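Local atomic coordinates of glutamate--cysteine ligase GshA (Methylobacillus flagellatus KT, PDB entry 3K1T), a protein that is probably a ligase of the glutamate--cysteine ligase family, which would join glutamate to cysteine on the way to glutathione. Residues Leu18-Trp32 with Arg217-Asp229. Residues are numbered along the deposited sequence; the frame is centred on the assembly and turned at random. Where two conformers were deposited one is given.
Sequences LEKRLLDNMPRIEHW and RVVEEFAPLIDID
Trp32 presents one indole face to Leu225 and Phe222: Leu225 CD2 lies over it, 4.0 Å from the centroid of the Trp32 five-membered ring, a CH-pi contact, while Phe222 CD1 sits over the same face near CZ3. The two aromatic planes meet obliquely, at 56°. In the indole plane, NE1 of Trp32 donates to OE2 of Glu221 (3.0 Å, 162° at the hydrogen), reaching that oxygen from above the carboxylate plane. CG anti to the backbone N (chi1 -179°) lays the indole face against Leu225 and Phe222. Replacing Trp32 by an alanine is likely to leave Glu221 OE2 without this donor and to open a gap beside Leu225 and Phe222.

Next to this, Ile226 enters as a knob among Leu18, Arg21, Leu22 and Ile29; its CG2 packs 3.6 Å from Ile29 CG1, and its CD1 rests 3.8 Å from Leu22 CD2. Beyond it, the bend at chi2 brings Arg21 NE alongside Asp227 O, to which it donates (3.1 Å) from above the carbonyl plane; a water bonded to that oxygen also bonds weakly to Arg21 NH2. Asp227, with positive phi, is the C-prime residue of the Schellman motif ending the helix: Ile228 N bonds Ala223 O, and Asp227 N bonds Pro224 O weakly. Asn25 ND2 bonds Arg21 O (2.8 Å), tying its amide to the preceding turn, and a second water accepts from Asn25 ND2 and donates weakly to Ile226 O.

Helix 398-421 also touches Leu22. The chemistry implies an apolar seam of helices 18-23 and 26-32 against helix 217-226, roughly antiparallel to 26-32, flanked by polar bonds at Glu221 and Arg21, the latter probably stabilising the carbonyl-rich helix end electrostatically.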
ATOM      1  N   LEU A  18     -25.793   0.468 -10.742  1.00 13.75           N
ATOM      2  CA  LEU A  18     -24.329   0.349 -10.869  1.00 13.13           C
ATOM      3  C   LEU A  18     -23.680  -0.195  -9.614  1.00 13.74           C
ATOM      4  O   LEU A  18     -22.864  -1.140  -9.687  1.00 13.07           O
ATOM      5  CB  LEU A  18     -23.731   1.686 -11.243  1.00 13.27           C
ATOM      6  CG  LEU A  18     -22.193   1.789 -11.243  1.00 14.66           C
ATOM      7  CD1 LEU A  18     -21.549   0.841 -12.235  1.00 13.48           C
ATOM      8  CD2 LEU A  18     -21.775   3.244 -11.519  1.00 13.66           C
ATOM      9  N   GLU A  19     -23.998   0.402  -8.461  1.00 13.19           N
ATOM     10  CA  GLU A  19     -23.446  -0.070  -7.192  1.00 13.95           C
ATOM     11  C   GLU A  19     -23.752  -1.553  -6.947  1.00 14.81           C
ATOM     12  O   GLU A  19     -22.854  -2.302  -6.555  1.00 14.52           O
ATOM     13  CB  GLU A  19     -23.940   0.785  -6.024  1.00 14.00           C
ATOM     14  CG  GLU A  19     -23.332   2.170  -6.012  1.00 14.53           C
ATOM     15  CD  GLU A  19     -24.062   3.186  -5.116  1.00 16.30           C
ATOM     16  OE1 GLU A  19     -25.279   3.036  -4.898  1.00 14.36           O
ATOM     17  OE2 GLU A  19     -23.385   4.154  -4.647  1.00 13.23           O
ATOM     18  N   LYS A  20     -24.995  -1.966  -7.193  1.00 15.43           N
ATOM     19  CA  LYS A  20     -25.368  -3.371  -7.053  1.00 17.23           C
ATOM     20  C   LYS A  20     -24.555  -4.276  -7.981  1.00 16.11           C
ATOM     21  O   LYS A  20     -24.101  -5.329  -7.550  1.00 17.02           O
ATOM     22  CB  LYS A  20     -26.869  -3.594  -7.312  1.00 17.56           C
ATOM     23  CG  LYS A  20     -27.738  -2.998  -6.235  1.00 20.77           C
ATOM     24  CD  LYS A  20     -29.220  -3.384  -6.373  1.00 24.91           C
ATOM     25  CE  LYS A  20     -30.015  -2.444  -7.244  1.00 30.35           C
ATOM     26  NZ  LYS A  20     -31.491  -2.775  -7.007  1.00 34.54           N
ATOM     27  N   ARG A  21     -24.380  -3.877  -9.242  1.00 15.94           N
ATOM     28  CA  ARG A  21     -23.581  -4.681 -10.175  0.80 15.70           C
ATOM     29  C   ARG A  21     -22.123  -4.813  -9.691  1.00 14.73           C
ATOM     30  O   ARG A  21     -21.542  -5.910  -9.755  1.00 14.20           O
ATOM     31  CB  ARG A  21     -23.633  -4.090 -11.598  0.80 16.41           C
ATOM     32  CG  ARG A  21     -25.019  -4.149 -12.271  0.80 18.70           C
ATOM     33  CD  ARG A  21     -25.511  -5.559 -12.655  0.80 22.63           C
ATOM     34  NE  ARG A  21     -26.739  -5.375 -13.426  0.80 28.87           N
ATOM     35  CZ  ARG A  21     -27.943  -5.100 -12.900  0.80 32.04           C
ATOM     36  NH1 ARG A  21     -28.113  -5.024 -11.581  0.80 34.80           N
ATOM     37  NH2 ARG A  21     -28.993  -4.875 -13.692  0.80 31.72           N
ATOM     38  N   LEU A  22     -21.531  -3.709  -9.200  1.00 13.67           N
ATOM     39  CA  LEU A  22     -20.144  -3.731  -8.702  1.00 13.40           C
ATOM     40  C   LEU A  22     -20.020  -4.654  -7.483  1.00 14.94           C
ATOM     41  O   LEU A  22     -19.063  -5.442  -7.368  1.00 15.31           O
ATOM     42  CB  LEU A  22     -19.642  -2.321  -8.335  1.00 13.35           C
ATOM     43  CG  LEU A  22     -19.599  -1.263  -9.434  1.00 13.93           C
ATOM     44  CD1 LEU A  22     -19.212   0.119  -8.786  1.00 14.63           C
ATOM     45  CD2 LEU A  22     -18.628  -1.669 -10.569  1.00 10.32           C
ATOM     46  N   LEU A  23     -20.995  -4.563  -6.582  1.00 15.32           N
ATOM     47  CA  LEU A  23     -20.946  -5.333  -5.334  1.00 16.77           C
ATOM     48  C   LEU A  23     -21.344  -6.808  -5.537  1.00 16.48           C
ATOM     49  O   LEU A  23     -21.113  -7.619  -4.668  1.00 19.00           O
ATOM     50  CB  LEU A  23     -21.803  -4.700  -4.269  1.00 15.83           C
ATOM     51  CG  LEU A  23     -21.398  -3.255  -3.931  1.00 19.16           C
ATOM     52  CD1 LEU A  23     -22.454  -2.607  -3.027  1.00 18.71           C
ATOM     53  CD2 LEU A  23     -19.986  -3.148  -3.310  1.00 16.98           C
ATOM     54  N   ASP A  24     -21.926  -7.150  -6.667  1.00 15.66           N
ATOM     55  CA  ASP A  24     -22.193  -8.561  -6.978  1.00 15.89           C
ATOM     56  C   ASP A  24     -21.062  -9.159  -7.832  1.00 16.89           C
ATOM     57  O   ASP A  24     -21.135 -10.352  -8.201  1.00 17.45           O
ATOM     58  CB  ASP A  24     -23.538  -8.693  -7.721  1.00 16.15           C
ATOM     59  CG  ASP A  24     -24.026 -10.165  -7.876  1.00 21.31           C
ATOM     60  OD1 ASP A  24     -23.864 -10.989  -6.956  1.00 24.18           O
ATOM     61  OD2 ASP A  24     -24.620 -10.494  -8.922  1.00 24.90           O
ATOM     62  N   ASN A  25     -20.066  -8.342  -8.212  1.00 14.38           N
ATOM     63  CA  ASN A  25     -18.981  -8.792  -9.096  1.00 14.23           C
ATOM     64  C   ASN A  25     -17.604  -8.378  -8.571  1.00 13.40           C
ATOM     65  O   ASN A  25     -16.669  -8.252  -9.339  1.00 12.65           O
ATOM     66  CB  ASN A  25     -19.197  -8.187 -10.492  1.00 14.05           C
ATOM     67  CG  ASN A  25     -20.332  -8.851 -11.237  1.00 16.59           C
ATOM     68  OD1 ASN A  25     -20.180 -10.003 -11.664  1.00 15.94           O
ATOM     69  ND2 ASN A  25     -21.506  -8.161 -11.351  1.00 11.79           N
HETATM   70  N   MSE A  26     -17.480  -8.175  -7.266  1.00 13.27           N
HETATM   71  CA  MSE A  26     -16.283  -7.527  -6.713  1.00 14.11           C
HETATM   72  C   MSE A  26     -14.971  -8.300  -7.003  1.00 13.21           C
HETATM   73  O   MSE A  26     -14.037  -7.738  -7.571  1.00 13.28           O
HETATM   74  CB  MSE A  26     -16.503  -7.145  -5.240  1.00 13.76           C
HETATM   75  CG  MSE A  26     -15.405  -6.275  -4.661  1.00 15.25           C
HETATM   76 SE   MSE A  26     -13.947  -7.372  -3.934  0.75 19.86          SE
HETATM   77  CE  MSE A  26     -12.863  -5.898  -3.232  1.00 19.52           C
ATOM     78  N   PRO A  27     -14.908  -9.595  -6.702  1.00 14.42           N
ATOM     79  CA  PRO A  27     -13.682 -10.311  -7.077  1.00 14.35           C
ATOM     80  C   PRO A  27     -13.429 -10.389  -8.602  1.00 14.02           C
ATOM     81  O   PRO A  27     -12.281 -10.315  -9.050  1.00 13.32           O
ATOM     82  CB  PRO A  27     -13.883 -11.716  -6.497  1.00 15.58           C
ATOM     83  CG  PRO A  27     -15.247 -11.733  -5.810  1.00 15.92           C
ATOM     84  CD  PRO A  27     -15.803 -10.378  -5.817  1.00 14.98           C
ATOM     85  N   ARG A  28     -14.485 -10.550  -9.399  1.00 13.05           N
ATOM     86  CA  ARG A  28     -14.320 -10.538 -10.853  0.60 13.01           C
ATOM     87  C   ARG A  28     -13.731  -9.232 -11.346  1.00 11.85           C
ATOM     88  O   ARG A  28     -12.834  -9.233 -12.220  1.00 11.95           O
ATOM     89  CB  ARG A  28     -15.642 -10.862 -11.586  0.60 13.21           C
ATOM     90  CG  ARG A  28     -15.850 -10.145 -12.919  0.60 17.42           C
ATOM     91  CD  ARG A  28     -17.275 -10.327 -13.484  0.60 22.57           C
ATOM     92  NE  ARG A  28     -17.357 -11.577 -14.209  0.60 27.70           N
ATOM     93  CZ  ARG A  28     -17.593 -12.763 -13.661  0.60 29.88           C
ATOM     94  NH1 ARG A  28     -17.842 -12.886 -12.362  0.60 31.71           N
ATOM     95  NH2 ARG A  28     -17.617 -13.838 -14.434  0.60 33.41           N
ATOM     96  N   ILE A  29     -14.214  -8.126 -10.808  1.00 11.43           N
ATOM     97  CA  ILE A  29     -13.708  -6.798 -11.140  1.00 11.79           C
ATOM     98  C   ILE A  29     -12.229  -6.630 -10.765  1.00 12.46           C
ATOM     99  O   ILE A  29     -11.427  -6.161 -11.576  1.00 11.62           O
ATOM    100  CB  ILE A  29     -14.569  -5.701 -10.490  1.00 12.37           C
ATOM    101  CG1 ILE A  29     -15.967  -5.647 -11.165  1.00 13.81           C
ATOM    102  CG2 ILE A  29     -13.849  -4.282 -10.496  1.00 12.74           C
ATOM    103  CD1 ILE A  29     -17.008  -4.932 -10.295  1.00 13.93           C
ATOM    104  N   GLU A  30     -11.864  -7.000  -9.541  1.00 11.82           N
ATOM    105  CA  GLU A  30     -10.489  -6.840  -9.099  1.00 12.64           C
ATOM    106  C   GLU A  30      -9.519  -7.762  -9.894  1.00 12.83           C
ATOM    107  O   GLU A  30      -8.406  -7.345 -10.267  1.00 11.59           O
ATOM    108  CB  GLU A  30     -10.379  -7.058  -7.596  1.00 12.67           C
ATOM    109  CG  GLU A  30     -11.191  -6.038  -6.803  1.00 12.48           C
ATOM    110  CD  GLU A  30     -10.751  -4.590  -6.994  1.00 14.38           C
ATOM    111  OE1 GLU A  30      -9.615  -4.327  -7.465  1.00 13.80           O
ATOM    112  OE2 GLU A  30     -11.567  -3.695  -6.678  1.00 14.30           O
ATOM    113  N   HIS A  31      -9.958  -8.977 -10.188  1.00 13.07           N
ATOM    114  CA  HIS A  31      -9.191  -9.867 -11.055  1.00 13.25           C
ATOM    115  C   HIS A  31      -9.028  -9.267 -12.448  1.00 13.24           C
ATOM    116  O   HIS A  31      -7.931  -9.273 -13.016  1.00 13.24           O
ATOM    117  CB  HIS A  31      -9.872 -11.235 -11.170  1.00 13.47           C
ATOM    118  CG  HIS A  31      -9.171 -12.154 -12.099  1.00 15.57           C
ATOM    119  ND1 HIS A  31      -9.566 -12.335 -13.406  1.00 19.33           N
ATOM    120  CD2 HIS A  31      -8.031 -12.867 -11.945  1.00 17.44           C
ATOM    121  CE1 HIS A  31      -8.739 -13.181 -13.995  1.00 19.27           C
ATOM    122  NE2 HIS A  31      -7.804 -13.524 -13.132  1.00 18.27           N
ATOM    123  N   TRP A  32     -10.100  -8.666 -12.977  1.00 13.04           N
ATOM    124  CA  TRP A  32     -10.017  -8.033 -14.300  1.00 11.81           C
ATOM    125  C   TRP A  32      -9.010  -6.878 -14.290  1.00 12.24           C
ATOM    126  O   TRP A  32      -8.166  -6.776 -15.184  1.00 11.51           O
ATOM    127  CB  TRP A  32     -11.412  -7.577 -14.740  1.00 12.06           C
ATOM    128  CG  TRP A  32     -11.458  -6.922 -16.092  1.00 13.25           C
ATOM    129  CD1 TRP A  32     -11.621  -7.545 -17.291  1.00 14.81           C
ATOM    130  CD2 TRP A  32     -11.377  -5.523 -16.373  1.00 13.14           C
ATOM    131  NE1 TRP A  32     -11.640  -6.637 -18.299  1.00 16.06           N
ATOM    132  CE2 TRP A  32     -11.484  -5.379 -17.774  1.00 15.46           C
ATOM    133  CE3 TRP A  32     -11.217  -4.382 -15.585  1.00 13.35           C
ATOM    134  CZ2 TRP A  32     -11.451  -4.138 -18.403  1.00 15.35           C
ATOM    135  CZ3 TRP A  32     -11.214  -3.154 -16.202  1.00 15.14           C
ATOM    136  CH2 TRP A  32     -11.325  -3.040 -17.612  1.00 15.18           C
ATOM    137  N   ARG A 217     -13.269   2.508 -25.333  1.00 14.94           N
ATOM    138  CA  ARG A 217     -12.776   1.140 -25.478  0.70 15.98           C
ATOM    139  C   ARG A 217     -12.733   0.411 -24.128  1.00 14.99           C
ATOM    140  O   ARG A 217     -13.092  -0.734 -24.043  1.00 15.39           O
ATOM    141  CB  ARG A 217     -11.366   1.131 -26.082  0.70 16.59           C
ATOM    142  CG  ARG A 217     -11.347   1.498 -27.565  0.70 21.63           C
ATOM    143  CD  ARG A 217      -9.970   2.041 -27.968  0.70 26.26           C
ATOM    144  NE  ARG A 217      -8.890   1.053 -27.826  0.70 28.83           N
ATOM    145  CZ  ARG A 217      -7.596   1.374 -27.706  0.70 31.47           C
ATOM    146  NH1 ARG A 217      -7.226   2.655 -27.670  0.70 32.28           N
ATOM    147  NH2 ARG A 217      -6.674   0.415 -27.589  0.70 30.08           N
ATOM    148  N   VAL A 218     -12.266   1.087 -23.081  1.00 13.58           N
ATOM    149  CA  VAL A 218     -12.255   0.477 -21.730  1.00 12.62           C
ATOM    150  C   VAL A 218     -13.689   0.133 -21.264  1.00 13.11           C
ATOM    151  O   VAL A 218     -13.961  -0.985 -20.794  1.00 13.08           O
ATOM    152  CB  VAL A 218     -11.556   1.390 -20.693  1.00 13.45           C
ATOM    153  CG1 VAL A 218     -11.867   0.936 -19.225  1.00 10.34           C
ATOM    154  CG2 VAL A 218     -10.011   1.428 -20.952  1.00 11.66           C
ATOM    155  N   VAL A 219     -14.611   1.071 -21.407  1.00 12.48           N
ATOM    156  CA  VAL A 219     -15.999   0.860 -20.985  1.00 13.04           C
ATOM    157  C   VAL A 219     -16.685  -0.235 -21.822  1.00 14.47           C
ATOM    158  O   VAL A 219     -17.482  -1.002 -21.289  1.00 14.35           O
ATOM    159  CB  VAL A 219     -16.809   2.172 -21.018  1.00 13.60           C
ATOM    160  CG1 VAL A 219     -18.324   1.920 -20.792  1.00 12.84           C
ATOM    161  CG2 VAL A 219     -16.247   3.174 -19.942  1.00 13.88           C
ATOM    162  N   GLU A 220     -16.355  -0.325 -23.107  1.00 15.76           N
ATOM    163  CA  GLU A 220     -16.887  -1.370 -23.989  1.00 18.20           C
ATOM    164  C   GLU A 220     -16.506  -2.749 -23.513  1.00 17.67           C
ATOM    165  O   GLU A 220     -17.247  -3.685 -23.743  1.00 17.35           O
ATOM    166  CB  GLU A 220     -16.377  -1.231 -25.426  1.00 19.65           C
ATOM    167  CG  GLU A 220     -17.072  -0.169 -26.235  1.00 27.50           C
ATOM    168  CD  GLU A 220     -16.269   0.210 -27.518  1.00 36.95           C
ATOM    169  OE1 GLU A 220     -15.427  -0.620 -28.014  1.00 40.55           O
ATOM    170  OE2 GLU A 220     -16.500   1.347 -28.005  1.00 41.57           O
ATOM    171  N   GLU A 221     -15.371  -2.878 -22.834  1.00 17.24           N
ATOM    172  CA  GLU A 221     -15.028  -4.154 -22.238  1.00 17.74           C
ATOM    173  C   GLU A 221     -15.599  -4.339 -20.832  1.00 16.53           C
ATOM    174  O   GLU A 221     -16.066  -5.432 -20.472  1.00 15.63           O
ATOM    175  CB  GLU A 221     -13.529  -4.345 -22.231  1.00 19.15           C
ATOM    176  CG  GLU A 221     -13.188  -5.720 -21.712  1.00 24.73           C
ATOM    177  CD  GLU A 221     -11.725  -6.071 -21.851  1.00 30.34           C
ATOM    178  OE1 GLU A 221     -10.991  -5.275 -22.497  1.00 33.51           O
ATOM    179  OE2 GLU A 221     -11.340  -7.132 -21.273  1.00 28.23           O
ATOM    180  N   PHE A 222     -15.557  -3.281 -20.021  1.00 15.05           N
ATOM    181  CA  PHE A 222     -15.985  -3.387 -18.638  1.00 14.07           C
ATOM    182  C   PHE A 222     -17.488  -3.508 -18.464  1.00 13.60           C
ATOM    183  O   PHE A 222     -17.952  -4.277 -17.630  1.00 14.58           O
ATOM    184  CB  PHE A 222     -15.458  -2.194 -17.835  1.00 14.04           C
ATOM    185  CG  PHE A 222     -15.664  -2.317 -16.360  1.00 11.41           C
ATOM    186  CD1 PHE A 222     -14.807  -3.102 -15.592  1.00 13.73           C
ATOM    187  CD2 PHE A 222     -16.658  -1.613 -15.737  1.00 13.05           C
ATOM    188  CE1 PHE A 222     -15.003  -3.200 -14.183  1.00 13.62           C
ATOM    189  CE2 PHE A 222     -16.858  -1.704 -14.362  1.00 13.29           C
ATOM    190  CZ  PHE A 222     -16.021  -2.487 -13.584  1.00 13.04           C
ATOM    191  N   ALA A 223     -18.264  -2.769 -19.234  1.00 13.63           N
ATOM    192  CA  ALA A 223     -19.707  -2.762 -19.054  1.00 15.14           C
ATOM    193  C   ALA A 223     -20.339  -4.182 -19.214  1.00 15.78           C
ATOM    194  O   ALA A 223     -21.137  -4.588 -18.359  1.00 16.05           O
ATOM    195  CB  ALA A 223     -20.366  -1.711 -19.982  1.00 13.75           C
ATOM    196  N   PRO A 224     -19.943  -4.945 -20.243  1.00 17.35           N
ATOM    197  CA  PRO A 224     -20.468  -6.316 -20.312  1.00 18.66           C
ATOM    198  C   PRO A 224     -19.940  -7.265 -19.239  1.00 18.79           C
ATOM    199  O   PRO A 224     -20.643  -8.213 -18.908  1.00 18.27           O
ATOM    200  CB  PRO A 224     -20.067  -6.812 -21.712  1.00 19.19           C
ATOM    201  CG  PRO A 224     -19.349  -5.691 -22.365  1.00 18.78           C
ATOM    202  CD  PRO A 224     -19.258  -4.539 -21.493  1.00 17.77           C
ATOM    203  N   LEU A 225     -18.745  -7.014 -18.706  1.00 18.39           N
ATOM    204  CA  LEU A 225     -18.187  -7.792 -17.579  1.00 18.24           C
ATOM    205  C   LEU A 225     -19.162  -7.795 -16.403  1.00 18.56           C
ATOM    206  O   LEU A 225     -19.353  -8.838 -15.759  1.00 17.92           O
ATOM    207  CB  LEU A 225     -16.827  -7.227 -17.129  1.00 18.50           C
ATOM    208  CG  LEU A 225     -16.047  -7.979 -16.031  1.00 19.70           C
ATOM    209  CD1 LEU A 225     -15.454  -9.298 -16.609  1.00 20.84           C
ATOM    210  CD2 LEU A 225     -14.963  -7.099 -15.372  1.00 18.73           C
ATOM    211  N   ILE A 226     -19.767  -6.638 -16.116  1.00 17.20           N
ATOM    212  CA  ILE A 226     -20.647  -6.510 -14.949  1.00 17.35           C
ATOM    213  C   ILE A 226     -22.130  -6.374 -15.364  1.00 17.28           C
ATOM    214  O   ILE A 226     -22.973  -6.242 -14.512  1.00 18.74           O
ATOM    215  CB  ILE A 226     -20.240  -5.344 -13.995  1.00 17.66           C
ATOM    216  CG1 ILE A 226     -20.400  -3.973 -14.678  1.00 15.47           C
ATOM    217  CG2 ILE A 226     -18.772  -5.523 -13.494  1.00 16.86           C
ATOM    218  CD1 ILE A 226     -20.382  -2.760 -13.747  1.00 16.94           C
ATOM    219  N   ASP A 227     -22.419  -6.437 -16.657  1.00 16.97           N
ATOM    220  CA  ASP A 227     -23.767  -6.302 -17.223  1.00 17.81           C
ATOM    221  C   ASP A 227     -24.474  -4.989 -16.855  1.00 17.55           C
ATOM    222  O   ASP A 227     -25.540  -4.990 -16.217  1.00 18.06           O
ATOM    223  CB  ASP A 227     -24.648  -7.505 -16.848  1.00 18.10           C
ATOM    224  CG  ASP A 227     -25.953  -7.549 -17.661  1.00 21.85           C
ATOM    225  OD1 ASP A 227     -25.973  -7.082 -18.817  1.00 23.83           O
ATOM    226  OD2 ASP A 227     -26.949  -8.092 -17.153  1.00 26.92           O
ATOM    227  N   ILE A 228     -23.885  -3.869 -17.266  1.00 16.54           N
ATOM    228  CA  ILE A 228     -24.448  -2.536 -17.021  1.00 16.32           C
ATOM    229  C   ILE A 228     -24.545  -1.786 -18.367  1.00 15.92           C
ATOM    230  O   ILE A 228     -23.762  -2.063 -19.291  1.00 15.91           O
ATOM    231  CB  ILE A 228     -23.594  -1.771 -15.990  1.00 16.74           C
ATOM    232  CG1 ILE A 228     -24.305  -0.543 -15.405  1.00 20.06           C
ATOM    233  CG2 ILE A 228     -22.270  -1.263 -16.636  1.00 15.98           C
ATOM    234  CD1 ILE A 228     -25.243  -0.811 -14.261  1.00 22.81           C
ATOM    235  N   ASP A 229     -25.522  -0.871 -18.489  1.00 14.27           N
ATOM    236  CA  ASP A 229     -25.608   0.058 -19.619  1.00 14.80           C
ATOM    237  C   ASP A 229     -24.310   0.912 -19.615  1.00 13.59           C
ATOM    238  O   ASP A 229     -24.077   1.611 -18.654  1.00 13.69           O
ATOM    239  CB  ASP A 229     -26.850   0.971 -19.427  1.00 13.73           C
ATOM    240  CG  ASP A 229     -27.049   1.979 -20.551  1.00 14.70           C
ATOM    241  OD1 ASP A 229     -26.187   2.081 -21.441  1.00 14.62           O
ATOM    242  OD2 ASP A 229     -28.088   2.696 -20.556  1.00 13.96           O
TER
HETATM  243  O   HOH W   1     -27.891  -3.614 -15.912  1.00 42.70           O
HETATM  244  O   HOH W   2     -23.881  -8.969 -12.850  0.80 27.81           O